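Local coordinates for alpha-/beta-galactoside alpha-2,3-sialyltransferase (Photobacterium phosphoreum, PDB 2ZWI), which probably transfers sialic acid in alpha-2,3 linkage onto alpha- and beta-galactosides, and binds cytidine-5'-monophosphate and a zinc ion, at residues Thr4-Val9 and Ser28-Leu33; Ile240-Gly245 and Ala284-Gln289; Gln251-Leu256 and Gln288-Ala293. All coordinates share one frame; numbering follows the deposited sequence.

Contact 1: residues Thr4-Val9 and Ser28-Leu33; sequences TIEVYV and SNNKKL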
# COMPACT_ATOMS: atom_id res chain seq x y z
N THR A 4 -5.53 18.54 -19.20
CA THR A 4 -5.27 17.23 -18.64
C THR A 4 -6.15 16.99 -17.42
O THR A 4 -6.26 17.83 -16.54
CB THR A 4 -3.76 16.95 -18.36
OG1 THR A 4 -3.64 16.05 -17.25
CG2 THR A 4 -3.02 18.23 -18.06
N ILE A 5 -6.81 15.84 -17.42
CA ILE A 5 -7.62 15.40 -16.29
C ILE A 5 -6.84 14.32 -15.55
O ILE A 5 -6.31 13.41 -16.17
CB ILE A 5 -8.98 14.83 -16.77
CG1 ILE A 5 -9.82 15.91 -17.45
CG2 ILE A 5 -9.78 14.20 -15.62
CD1 ILE A 5 -11.04 15.35 -18.13
N GLU A 6 -6.79 14.43 -14.22
CA GLU A 6 -6.15 13.43 -13.37
C GLU A 6 -7.20 12.59 -12.66
O GLU A 6 -8.09 13.12 -11.99
CB GLU A 6 -5.24 14.12 -12.35
CG GLU A 6 -4.12 14.95 -12.96
CD GLU A 6 -3.37 15.82 -11.94
OE1 GLU A 6 -3.43 15.55 -10.72
OE2 GLU A 6 -2.72 16.79 -12.38
N VAL A 7 -7.11 11.27 -12.81
CA VAL A 7 -8.07 10.33 -12.23
C VAL A 7 -7.37 9.60 -11.09
O VAL A 7 -6.25 9.12 -11.26
CB VAL A 7 -8.58 9.30 -13.28
CG1 VAL A 7 -9.40 8.19 -12.62
CG2 VAL A 7 -9.42 10.00 -14.35
N TYR A 8 -8.05 9.50 -9.95
CA TYR A 8 -7.50 8.85 -8.76
C TYR A 8 -8.48 7.80 -8.24
O TYR A 8 -9.60 8.15 -7.84
CB TYR A 8 -7.21 9.90 -7.67
CG TYR A 8 -6.09 10.86 -8.05
CD1 TYR A 8 -4.76 10.53 -7.81
CD2 TYR A 8 -6.37 12.08 -8.65
CE1 TYR A 8 -3.73 11.39 -8.17
CE2 TYR A 8 -5.34 12.96 -9.01
CZ TYR A 8 -4.03 12.60 -8.77
OH TYR A 8 -2.99 13.45 -9.11
N VAL A 9 -8.07 6.53 -8.27
CA VAL A 9 -8.91 5.43 -7.79
C VAL A 9 -8.12 4.47 -6.89
O VAL A 9 -6.91 4.27 -7.08
CB VAL A 9 -9.60 4.65 -8.94
CG1 VAL A 9 -10.69 5.50 -9.62
CG2 VAL A 9 -8.57 4.16 -9.98
N SER A 28 -0.97 20.72 -8.48
CA SER A 28 -1.36 21.03 -9.85
C SER A 28 -2.76 21.61 -9.84
O SER A 28 -3.52 21.37 -8.91
CB SER A 28 -1.32 19.77 -10.71
OG SER A 28 -2.61 19.18 -10.79
N ASN A 29 -3.09 22.39 -10.87
CA ASN A 29 -4.47 22.88 -11.02
C ASN A 29 -5.29 22.12 -12.06
O ASN A 29 -6.37 22.56 -12.46
CB ASN A 29 -4.46 24.37 -11.34
CG ASN A 29 -3.53 24.71 -12.47
OD1 ASN A 29 -3.47 24.00 -13.49
ND2 ASN A 29 -2.78 25.81 -12.31
N ASN A 30 -4.80 20.97 -12.51
CA ASN A 30 -5.60 20.11 -13.38
C ASN A 30 -6.85 19.65 -12.65
O ASN A 30 -6.82 19.44 -11.44
CB ASN A 30 -4.82 18.87 -13.81
CG ASN A 30 -3.58 19.21 -14.60
OD1 ASN A 30 -3.62 20.08 -15.47
ND2 ASN A 30 -2.49 18.53 -14.31
N LYS A 31 -7.95 19.49 -13.40
CA LYS A 31 -9.17 18.93 -12.84
C LYS A 31 -8.89 17.50 -12.38
O LYS A 31 -8.20 16.74 -13.08
CB LYS A 31 -10.32 18.95 -13.87
CG LYS A 31 -11.65 18.37 -13.36
CD LYS A 31 -12.37 19.33 -12.41
CE LYS A 31 -13.63 18.71 -11.82
NZ LYS A 31 -13.34 17.49 -11.01
N LYS A 32 -9.39 17.15 -11.20
CA LYS A 32 -9.16 15.81 -10.65
C LYS A 32 -10.49 15.10 -10.40
O LYS A 32 -11.43 15.71 -9.87
CB LYS A 32 -8.35 15.90 -9.37
CG LYS A 32 -6.97 16.52 -9.57
CD LYS A 32 -6.26 16.78 -8.27
CE LYS A 32 -5.00 17.63 -8.49
NZ LYS A 32 -5.31 19.03 -8.93
N LEU A 33 -10.57 13.84 -10.81
CA LEU A 33 -11.73 12.98 -10.56
C LEU A 33 -11.29 11.85 -9.62
O LEU A 33 -10.36 11.10 -9.94
CB LEU A 33 -12.27 12.41 -11.87
CG LEU A 33 -12.52 13.41 -13.01
CD1 LEU A 33 -13.00 12.69 -14.25
CD2 LEU A 33 -13.52 14.48 -12.60
O HOH W 1 -5.29 20.98 -17.48
O HOH W 2 -8.02 20.11 -16.21

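Contact 2: residues Ile240-Gly245 and Ala284-Gln289; sequences IGTNSG and ATYNQQ. With C5P (cytidine-5'-monophosphate), chain C.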
# COMPACT_ATOMS: atom_id res chain seq x y z
N ILE A 240 2.00 -4.64 16.04
CA ILE A 240 1.15 -4.64 14.85
C ILE A 240 0.16 -5.80 14.92
O ILE A 240 0.51 -6.95 14.72
CB ILE A 240 1.99 -4.72 13.53
CG1 ILE A 240 2.98 -3.55 13.42
CG2 ILE A 240 1.09 -4.80 12.27
CD1 ILE A 240 2.36 -2.19 13.71
N GLY A 241 -1.10 -5.47 15.20
CA GLY A 241 -2.15 -6.46 15.30
C GLY A 241 -2.68 -6.95 13.96
O GLY A 241 -2.47 -6.31 12.92
N THR A 242 -3.37 -8.09 14.00
CA THR A 242 -4.02 -8.61 12.81
C THR A 242 -5.52 -8.82 13.11
O THR A 242 -6.01 -8.38 14.15
CB THR A 242 -3.31 -9.88 12.26
OG1 THR A 242 -3.86 -10.22 10.99
CG2 THR A 242 -3.48 -11.08 13.22
N ASN A 243 -6.24 -9.48 12.19
CA ASN A 243 -7.64 -9.83 12.44
C ASN A 243 -7.86 -11.35 12.50
O ASN A 243 -6.90 -12.14 12.34
CB ASN A 243 -8.57 -9.14 11.42
CG ASN A 243 -8.22 -9.46 9.99
OD1 ASN A 243 -8.02 -10.62 9.63
ND2 ASN A 243 -8.13 -8.44 9.15
N SER A 244 -9.10 -11.77 12.72
CA SER A 244 -9.40 -13.20 12.94
C SER A 244 -9.11 -14.11 11.74
O SER A 244 -9.04 -15.33 11.88
CB SER A 244 -10.85 -13.36 13.43
OG SER A 244 -11.74 -12.79 12.50
N GLY A 245 -8.92 -13.53 10.56
CA GLY A 245 -8.50 -14.30 9.39
C GLY A 245 -7.09 -14.86 9.51
O GLY A 245 -6.71 -15.78 8.78
N ALA A 284 -10.17 -5.50 12.50
CA ALA A 284 -10.31 -6.33 13.72
C ALA A 284 -11.31 -5.75 14.73
O ALA A 284 -11.40 -4.52 14.90
CB ALA A 284 -8.96 -6.58 14.38
N THR A 285 -12.05 -6.64 15.38
CA THR A 285 -13.06 -6.25 16.36
C THR A 285 -12.78 -6.85 17.74
O THR A 285 -13.60 -6.75 18.66
CB THR A 285 -14.50 -6.56 15.86
OG1 THR A 285 -15.35 -6.90 16.95
CG2 THR A 285 -14.48 -7.71 14.88
N TYR A 286 -11.62 -7.48 17.90
CA TYR A 286 -11.22 -7.99 19.21
C TYR A 286 -10.10 -7.18 19.89
O TYR A 286 -9.49 -7.67 20.84
CB TYR A 286 -10.87 -9.50 19.17
CG TYR A 286 -9.86 -9.95 18.10
CD1 TYR A 286 -8.84 -9.11 17.66
CD2 TYR A 286 -9.92 -11.23 17.58
CE1 TYR A 286 -7.91 -9.54 16.72
CE2 TYR A 286 -9.01 -11.67 16.64
CZ TYR A 286 -8.02 -10.81 16.20
OH TYR A 286 -7.11 -11.25 15.28
N ASN A 287 -9.83 -5.96 19.41
CA ASN A 287 -8.71 -5.14 19.91
C ASN A 287 -8.74 -4.79 21.40
O ASN A 287 -7.69 -4.74 22.05
CB ASN A 287 -8.55 -3.85 19.10
CG ASN A 287 -8.29 -4.09 17.63
OD1 ASN A 287 -8.74 -3.32 16.79
ND2 ASN A 287 -7.57 -5.15 17.32
N GLN A 288 -9.93 -4.51 21.94
CA GLN A 288 -10.04 -4.17 23.36
C GLN A 288 -9.60 -5.32 24.28
O GLN A 288 -8.99 -5.06 25.32
CB GLN A 288 -11.45 -3.67 23.72
CG GLN A 288 -11.50 -2.84 25.02
CD GLN A 288 -10.59 -1.60 24.97
OE1 GLN A 288 -10.71 -0.77 24.07
NE2 GLN A 288 -9.69 -1.49 25.94
N GLN A 289 -9.88 -6.56 23.89
CA GLN A 289 -9.46 -7.76 24.64
C GLN A 289 -7.93 -7.84 24.79
O GLN A 289 -7.41 -8.13 25.88
CB GLN A 289 -9.93 -9.04 23.93
CG GLN A 289 -11.44 -9.24 23.81
CD GLN A 289 -11.80 -10.60 23.20
OE1 GLN A 289 -12.91 -11.11 23.40
NE2 GLN A 289 -10.87 -11.19 22.49
O3P C5P C . -2.22 -6.74 7.47
P C5P C . -2.76 -6.39 6.14
O1P C5P C . -1.81 -6.89 5.10
O2P C5P C . -4.19 -6.85 6.05
O5' C5P C . -2.73 -4.79 6.09
C5' C5P C . -3.41 -4.05 5.07
C4' C5P C . -3.45 -2.60 5.51
O4' C5P C . -4.12 -2.47 6.78
C3' C5P C . -2.05 -2.05 5.78
O3' C5P C . -1.44 -1.56 4.60
C2' C5P C . -2.31 -0.94 6.76
O2' C5P C . -2.92 0.18 6.09
C1' C5P C . -3.44 -1.50 7.59
N1 C5P C . -3.04 -2.08 8.89
C2 C5P C . -2.81 -1.20 9.97
N3 C5P C . -2.50 -1.68 11.18
C4 C5P C . -2.38 -3.01 11.38
C5 C5P C . -2.60 -3.91 10.35
C6 C5P C . -2.94 -3.41 9.08
O2 C5P C . -2.88 0.04 9.79
N4 C5P C . -2.07 -3.45 12.63

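Contact 3: residues Gln251-Leu256 and Gln288-Ala293; sequences QQIDIL and QQIIDA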
# COMPACT_ATOMS: atom_id res chain seq x y z
N GLN A 251 -4.14 -15.67 20.90
CA GLN A 251 -2.80 -15.96 20.34
C GLN A 251 -1.92 -14.71 20.35
O GLN A 251 -0.74 -14.78 20.68
CB GLN A 251 -2.91 -16.55 18.95
CG GLN A 251 -3.41 -18.00 18.92
CD GLN A 251 -3.84 -18.44 17.53
OE1 GLN A 251 -4.04 -19.63 17.28
NE2 GLN A 251 -3.98 -17.49 16.61
N GLN A 252 -2.52 -13.56 20.03
CA GLN A 252 -1.83 -12.28 20.12
C GLN A 252 -1.50 -11.85 21.56
O GLN A 252 -0.43 -11.29 21.82
CB GLN A 252 -2.61 -11.20 19.36
CG GLN A 252 -2.58 -11.45 17.84
CD GLN A 252 -3.53 -10.58 17.06
OE1 GLN A 252 -3.20 -9.46 16.69
NE2 GLN A 252 -4.72 -11.11 16.78
N ILE A 253 -2.41 -12.12 22.50
CA ILE A 253 -2.16 -11.90 23.93
C ILE A 253 -0.98 -12.75 24.39
O ILE A 253 -0.10 -12.27 25.11
CB ILE A 253 -3.42 -12.22 24.79
CG1 ILE A 253 -4.49 -11.14 24.62
CG2 ILE A 253 -3.08 -12.34 26.29
CD1 ILE A 253 -5.92 -11.63 24.91
N ASP A 254 -0.96 -14.02 23.97
CA ASP A 254 0.12 -14.95 24.30
C ASP A 254 1.48 -14.51 23.75
O ASP A 254 2.51 -14.59 24.45
CB ASP A 254 -0.21 -16.37 23.82
CG ASP A 254 -1.31 -17.05 24.65
OD1 ASP A 254 -1.78 -18.11 24.18
OD2 ASP A 254 -1.70 -16.55 25.74
N ILE A 255 1.48 -14.06 22.50
CA ILE A 255 2.68 -13.49 21.85
C ILE A 255 3.21 -12.31 22.67
O ILE A 255 4.41 -12.20 22.87
CB ILE A 255 2.41 -13.00 20.41
CG1 ILE A 255 2.19 -14.19 19.47
CG2 ILE A 255 3.59 -12.16 19.86
CD1 ILE A 255 1.45 -13.82 18.21
N LEU A 256 2.33 -11.44 23.11
CA LEU A 256 2.73 -10.30 23.93
C LEU A 256 3.27 -10.71 25.31
O LEU A 256 4.18 -10.04 25.83
CB LEU A 256 1.60 -9.30 24.06
CG LEU A 256 1.51 -8.38 22.86
CD1 LEU A 256 0.09 -7.81 22.74
CD2 LEU A 256 2.57 -7.28 22.92
N GLN A 288 -9.93 -4.51 21.94
CA GLN A 288 -10.04 -4.17 23.36
C GLN A 288 -9.60 -5.32 24.28
O GLN A 288 -8.99 -5.06 25.32
CB GLN A 288 -11.45 -3.67 23.72
CG GLN A 288 -11.50 -2.84 25.02
CD GLN A 288 -10.59 -1.60 24.97
OE1 GLN A 288 -10.71 -0.77 24.07
NE2 GLN A 288 -9.69 -1.49 25.94
N GLN A 289 -9.88 -6.56 23.89
CA GLN A 289 -9.46 -7.76 24.64
C GLN A 289 -7.93 -7.84 24.79
O GLN A 289 -7.41 -8.13 25.88
CB GLN A 289 -9.93 -9.04 23.93
CG GLN A 289 -11.44 -9.24 23.81
CD GLN A 289 -11.80 -10.60 23.20
OE1 GLN A 289 -12.91 -11.11 23.40
NE2 GLN A 289 -10.87 -11.19 22.49
N ILE A 290 -7.23 -7.62 23.68
CA ILE A 290 -5.76 -7.63 23.66
C ILE A 290 -5.20 -6.45 24.48
O ILE A 290 -4.33 -6.66 25.33
CB ILE A 290 -5.21 -7.59 22.20
CG1 ILE A 290 -5.83 -8.71 21.34
CG2 ILE A 290 -3.68 -7.69 22.20
CD1 ILE A 290 -5.51 -8.61 19.85
N ILE A 291 -5.71 -5.25 24.22
CA ILE A 291 -5.25 -4.01 24.86
C ILE A 291 -5.38 -4.05 26.38
O ILE A 291 -4.51 -3.55 27.10
CB ILE A 291 -6.00 -2.75 24.30
CG1 ILE A 291 -5.50 -2.40 22.90
CG2 ILE A 291 -5.83 -1.54 25.21
CD1 ILE A 291 -6.44 -1.48 22.12
N ASP A 292 -6.46 -4.65 26.86
CA ASP A 292 -6.73 -4.72 28.28
C ASP A 292 -5.81 -5.72 28.96
O ASP A 292 -5.27 -5.44 30.03
CB ASP A 292 -8.19 -5.13 28.53
CG ASP A 292 -9.17 -3.99 28.27
OD1 ASP A 292 -8.73 -2.82 28.15
OD2 ASP A 292 -10.38 -4.28 28.18
N ALA A 293 -5.63 -6.87 28.31
CA ALA A 293 -4.82 -7.95 28.88
C ALA A 293 -3.37 -7.53 29.08
O ALA A 293 -2.66 -8.14 29.89
CB ALA A 293 -4.91 -9.20 28.01

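Contact 1: residues Thr4-Val9 and Ser28-Leu33
Two parallel strands of a beta-alpha-beta unit pair here: Glu-6 and Tyr-8 of strand 3-10 bond to Lys-31 and Leu-33 of strand 31-36, with helix 14-26 as the crossover. The segment axes approach to 4.7 Å at 26°. Glu-6 N reaches Lys-31 O, Leu-33 N returns to Glu-6 O at 2.8 Å, and Tyr-8 N closes on Leu-33 O, all three bonds nearly straight. Where the strands splay at Thr-4, water 2 takes over, giving a hydrogen to Thr-4 O and accepting one from Lys-31 N; water 1 joins Thr-4 N to Asn-30 OD1.

The carboxylate of Glu-6 is the polar hub. With CG anti to the carbonyl carbon (chi1 -60°) and the chain extended beyond it, the group runs alongside Lys-32 to the loop before the strand. OE2 accepts from Asn-30 ND2 at 2.6 Å on its anti lone pair, in the amide plane, and from Ser-28 OG at 2.9 Å on the syn side, out of the carboxylate plane. OE1 takes Tyr-8 OH at 2.7 Å. Three donors thus fix the rotation of this buried group. Lys-32 NZ stays 4.3 Å from Glu-6 OE1, probably favouring the negative charge of the carboxylate, and instead bonds Ser-28 O, Asn-30 O and, beyond the segments, Ile-50 O. Lys-32 CG meets the edge of the Tyr-8 ring at CE2.

On the other face Ile-5 CG2 touches Leu-33 CD1 at 3.8 Å; helix 58-70 covers this face, Met-68 meeting Ile-5 and Leu-65 meeting Leu-33. Strand 74-82 pairs with the far side of strand 3-10. The arrangement is that of the parallel sheet of a Rossmann-like domain, as in GT-B glycosyltransferases.

Contact 2: residues Ile240-Gly245 and Ala284-Gln289
The loop Ile-240-Gly-245, leaving strand 236-240, passes the turn that leads into helix 287-294 with the backbones closest at Asn-243 and Ala-284, whose CA atoms are 4.6 Å apart. Ala-284 CB fills the approach, lying 3.5 Å from Thr-242 O and 3.9 Å from Asn-243 CB. Tyr-286, at the N-cap position of the helix, extends its ring across to the loop. Its CB already points toward the loop, and with CG between the backbone N and the carbonyl carbon (chi1 52°) the ring carries on to it. Thr-242 O lies at the ring edge near its plane, 3.4 Å from Tyr-286 CE1, while Ser-244 CB packs 4.1 Å from Tyr-286 CE2. The phenol oxygen runs past the loop backbone and is hydrogen-bonded to Ala-247 O, just beyond the segment, with a weak bond to Gln-252 NE2.

The loop is shaped from within as well. Asn-243 OD1 accepts from Gly-245 N at 3.2 Å, an Asx turn, with the donor tilted 18° from the carbonyl plane; the Asn-243 amide nitrogen makes a weak bond to Ser-283 OG. Near the strand end, the cytosine amino group N4 of cytidine-5'-monophosphate donates to Gly-241 O at 2.9 Å, and Ile-240 CG2 packs 3.5 Å from that N4. Lys-279 O, His-281 and Ser-323 are among the other groups that bond the nucleotide.

Between the two segments the contact is van der Waals in character, whereas a main-chain carbonyl meets the nucleotide's amino group. An acceptor at this point suits the exocyclic amine of cytosine and is consistent with recognition of that base.

Contact 3: residues Gln251-Leu256 and Gln288-Ala293
Ile-253 and Ile-290 both carry CG1 anti to the carbonyl carbon (chi1 -73° and -53°), a setting that brings the ends of both side chains into the gap between helices 249-259 and 287-294. Ile-253 CG1 lies against the neighbouring helix, 3.9 Å from Ile-290 CA and the same distance from Ala-293 CB, while its CD1 tip rests near Gln-289 O. The branches of Ile-290 divide the other side of the gap. CG2 meets Leu-256 CD1 at 3.8 Å, the two side chains crossing at about a right angle, and CD1 lies against Gln-252, 3.9 Å from its CB and equally near its CD. The short helical segments run 9.5 Å apart at 24°, roughly parallel.

The Gln-252 amide lies beside Ile-290 CD1, yet its polar atoms bond beyond the helix pair: OE1 accepts from Thr-242 N, and NE2 donates to Thr-248 O. Phe-239 of strand 236-240 packs on Gln-252 and Leu-256 from the sheet side. The seam is therefore held mainly by aliphatic groups, and the glutamine's OE1 is spent on the loop that carries Gly-241 of the nucleotide site.

Along the chain contact 1 comes first; contacts 2 and 3 follow and end on the same stretch of helix 287-294, sharing Gln-288 and Gln-289. Contact 1 belongs to the seven-stranded parallel sheet, contacts 2 and 3 to the region of the six-stranded one, on the other side of the chain's centre: centre to centre, contact 1 is about 37 Å from contact 2 and about 44 Å from contact 3. These two parallel sheets fit the two Rossmann-like halves of a GT-B enzyme. Contacts 2 and 3, with centres about 9 Å apart, adjoin through Gln-252, linking helix packing to the nucleotide-binding loop, whereas contact 1 lies away from the nucleotide and zinc sites.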